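Local coordinates for protein PlyP35 (PDB 6S3Y) that probably cleaves the Listeria cell wall as a phage endolysin, the part described here being its cell wall binding domain, at residues F87-K92 and R133-I138. Sequence-based numbering, arbitrary orientation.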
loop_
_atom_site.group_PDB
_atom_site.type_symbol
_atom_site.label_atom_id
_atom_site.label_comp_id
_atom_site.label_asym_id
_atom_site.label_seq_id
_atom_site.Cartn_x
_atom_site.Cartn_y
_atom_site.Cartn_z
ATOM N N PHE A 87 5.386 -0.317 -1.173
ATOM C CA PHE A 87 6.499 0.627 -0.977
ATOM C C PHE A 87 7.422 0.047 0.084
ATOM O O PHE A 87 6.926 -0.704 0.959
ATOM C CB PHE A 87 6.009 1.983 -0.492
ATOM C CG PHE A 87 5.431 2.903 -1.535
ATOM C CD1 PHE A 87 6.158 3.254 -2.655
ATOM C CD2 PHE A 87 4.176 3.466 -1.352
ATOM C CE1 PHE A 87 5.645 4.141 -3.581
ATOM C CE2 PHE A 87 3.667 4.363 -2.282
ATOM C CZ PHE A 87 4.391 4.695 -3.402
ATOM N N CYS A 88 8.705 0.432 0.048
ATOM C CA CYS A 88 9.564 0.415 1.262
ATOM C C CYS A 88 10.198 1.793 1.415
ATOM O O CYS A 88 10.361 2.538 0.390
ATOM C CB CYS A 88 10.594 -0.704 1.222
ATOM S SG CYS A 88 11.640 -0.659 -0.252
ATOM N N TRP A 89 10.522 2.152 2.657
ATOM C CA TRP A 89 10.987 3.515 2.996
ATOM C C TRP A 89 12.331 3.439 3.725
ATOM O O TRP A 89 12.530 2.489 4.500
ATOM C CB TRP A 89 9.947 4.190 3.890
ATOM C CG TRP A 89 8.648 4.555 3.219
ATOM C CD1 TRP A 89 8.301 5.760 2.706
ATOM C CD2 TRP A 89 7.475 3.720 3.113
ATOM N NE1 TRP A 89 7.010 5.737 2.272
ATOM C CE2 TRP A 89 6.476 4.502 2.507
ATOM C CE3 TRP A 89 7.171 2.397 3.471
ATOM C CZ2 TRP A 89 5.197 4.013 2.239
ATOM C CZ3 TRP A 89 5.906 1.913 3.213
ATOM C CH2 TRP A 89 4.935 2.707 2.612
ATOM N N ASP A 90 13.152 4.471 3.577
ATOM C CA ASP A 90 14.477 4.484 4.254
ATOM C C ASP A 90 14.315 4.941 5.693
ATOM O O ASP A 90 15.314 5.023 6.372
ATOM C CB ASP A 90 15.485 5.317 3.500
ATOM C CG ASP A 90 15.319 6.810 3.580
ATOM O OD1 ASP A 90 14.218 7.283 3.923
ATOM O OD2 ASP A 90 16.298 7.471 3.234
ATOM N N ASN A 91 13.094 5.163 6.170
ATOM C CA ASN A 91 12.884 5.366 7.630
ATOM C C ASN A 91 11.480 4.930 8.042
ATOM O O ASN A 91 10.622 4.759 7.169
ATOM C CB ASN A 91 13.237 6.802 8.018
ATOM C CG ASN A 91 12.139 7.777 7.703
ATOM O OD1 ASN A 91 11.060 7.679 8.260
ATOM N ND2 ASN A 91 12.418 8.710 6.826
ATOM N N LYS A 92 11.244 4.792 9.344
ATOM C CA LYS A 92 10.062 4.096 9.902
ATOM C C LYS A 92 8.843 5.033 10.006
ATOM O O LYS A 92 7.845 4.594 10.569
ATOM C CB LYS A 92 10.480 3.468 11.223
ATOM C CG LYS A 92 11.625 2.492 11.091
ATOM C CD LYS A 92 11.950 1.762 12.351
ATOM C CE LYS A 92 13.133 0.834 12.196
ATOM N NZ LYS A 92 13.372 0.088 13.448
ATOM N N ARG A 133 4.210 -5.033 7.776
ATOM C CA ARG A 133 3.712 -6.421 7.653
ATOM C C ARG A 133 2.588 -6.522 6.626
ATOM O O ARG A 133 2.549 -7.536 5.882
ATOM C CB ARG A 133 3.220 -6.929 9.023
ATOM C CG ARG A 133 2.811 -8.389 9.033
ATOM C CD ARG A 133 3.921 -9.332 8.598
ATOM N NE ARG A 133 3.459 -10.710 8.489
ATOM C CZ ARG A 133 2.793 -11.191 7.447
ATOM N NH1 ARG A 133 2.554 -10.447 6.378
ATOM N NH2 ARG A 133 2.374 -12.438 7.495
ATOM N N TYR A 134 1.715 -5.521 6.550
ATOM C CA TYR A 134 0.442 -5.614 5.784
ATOM C C TYR A 134 0.689 -5.559 4.280
ATOM O O TYR A 134 -0.242 -5.792 3.526
ATOM C CB TYR A 134 -0.590 -4.563 6.256
ATOM C CG TYR A 134 -0.287 -3.128 5.929
ATOM C CD1 TYR A 134 -0.628 -2.585 4.706
ATOM C CD2 TYR A 134 0.251 -2.266 6.879
ATOM C CE1 TYR A 134 -0.381 -1.255 4.402
ATOM C CE2 TYR A 134 0.488 -0.932 6.591
ATOM C CZ TYR A 134 0.195 -0.429 5.347
ATOM O OH TYR A 134 0.411 0.894 5.071
HETATM N N MSE A 135 1.919 -5.296 3.831
HETATM C CA MSE A 135 2.153 -5.158 2.395
HETATM C C MSE A 135 2.701 -6.439 1.757
HETATM O O MSE A 135 2.935 -6.444 0.542
HETATM C CB MSE A 135 3.087 -3.986 2.095
HETATM C CG MSE A 135 2.459 -2.652 2.413
HETATM SE SE MSE A 135 3.560 -1.156 1.870
HETATM C CE MSE A 135 2.228 0.141 1.473
ATOM N N PHE A 136 2.871 -7.508 2.534
ATOM C CA PHE A 136 3.437 -8.723 1.958
ATOM C C PHE A 136 2.828 -9.984 2.602
ATOM O O PHE A 136 2.242 -9.931 3.706
ATOM C CB PHE A 136 4.969 -8.741 2.107
ATOM C CG PHE A 136 5.500 -8.771 3.520
ATOM C CD1 PHE A 136 5.612 -9.963 4.217
ATOM C CD2 PHE A 136 5.932 -7.607 4.140
ATOM C CE1 PHE A 136 6.132 -9.981 5.510
ATOM C CE2 PHE A 136 6.450 -7.633 5.431
ATOM C CZ PHE A 136 6.547 -8.808 6.129
ATOM N N ASP A 137 3.017 -11.111 1.914
ATOM C CA ASP A 137 2.705 -12.469 2.430
ATOM C C ASP A 137 4.010 -13.249 2.662
ATOM O O ASP A 137 5.017 -12.975 1.998
ATOM C CB ASP A 137 1.769 -13.197 1.472
ATOM C CG ASP A 137 0.341 -12.664 1.481
ATOM O OD1 ASP A 137 -0.168 -12.294 2.594
ATOM O OD2 ASP A 137 -0.243 -12.616 0.393
ATOM N N ILE A 138 3.954 -14.202 3.568
ATOM C CA ILE A 138 4.991 -15.208 3.855
ATOM C C ILE A 138 4.448 -16.553 3.359
ATOM O O ILE A 138 3.435 -17.040 3.949
ATOM C CB ILE A 138 5.308 -15.233 5.360
ATOM C CG1 ILE A 138 5.743 -13.851 5.896
ATOM C CG2 ILE A 138 6.312 -16.350 5.653
ATOM C CD1 ILE A 138 5.766 -13.790 7.384
#
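The selenomethionine side chain of M135 reaches across to the backbone of F87 and the indole of W89. Its CB already points toward residues 87-92, and with CG anti to the carbonyl carbon (chi1 -68°) and chi2 nearly straight, the chain extends directly at them. CG lies over one face of the Y134 ring, toward its rim, 3.7 Å from CE1. SE then settles against the strand backbone, 3.5 Å from F87 O and 3.6 Å from F87 N, a van der Waals approach to polar main-chain atoms. A bend at chi3 turns CE to the rim of the indole, where it lies near the ring plane, 3.9 Å from W89 CH2. SE stands 5.2 Å from the centroid of the W89 six-membered ring and 74° off its normal, so it too sits beside the ring rather than over it. CB of F87 rests on one indole face, 3.3 Å above the plane and offset toward the rim, while F22 touches both W89 and M135. All three touching residues are buried. The result is a Met-aromatic contact that packs the short 3-10 turn after strand 128-132 against the end of strand 78-89, within the interior of an SH3-like cell wall binding domain.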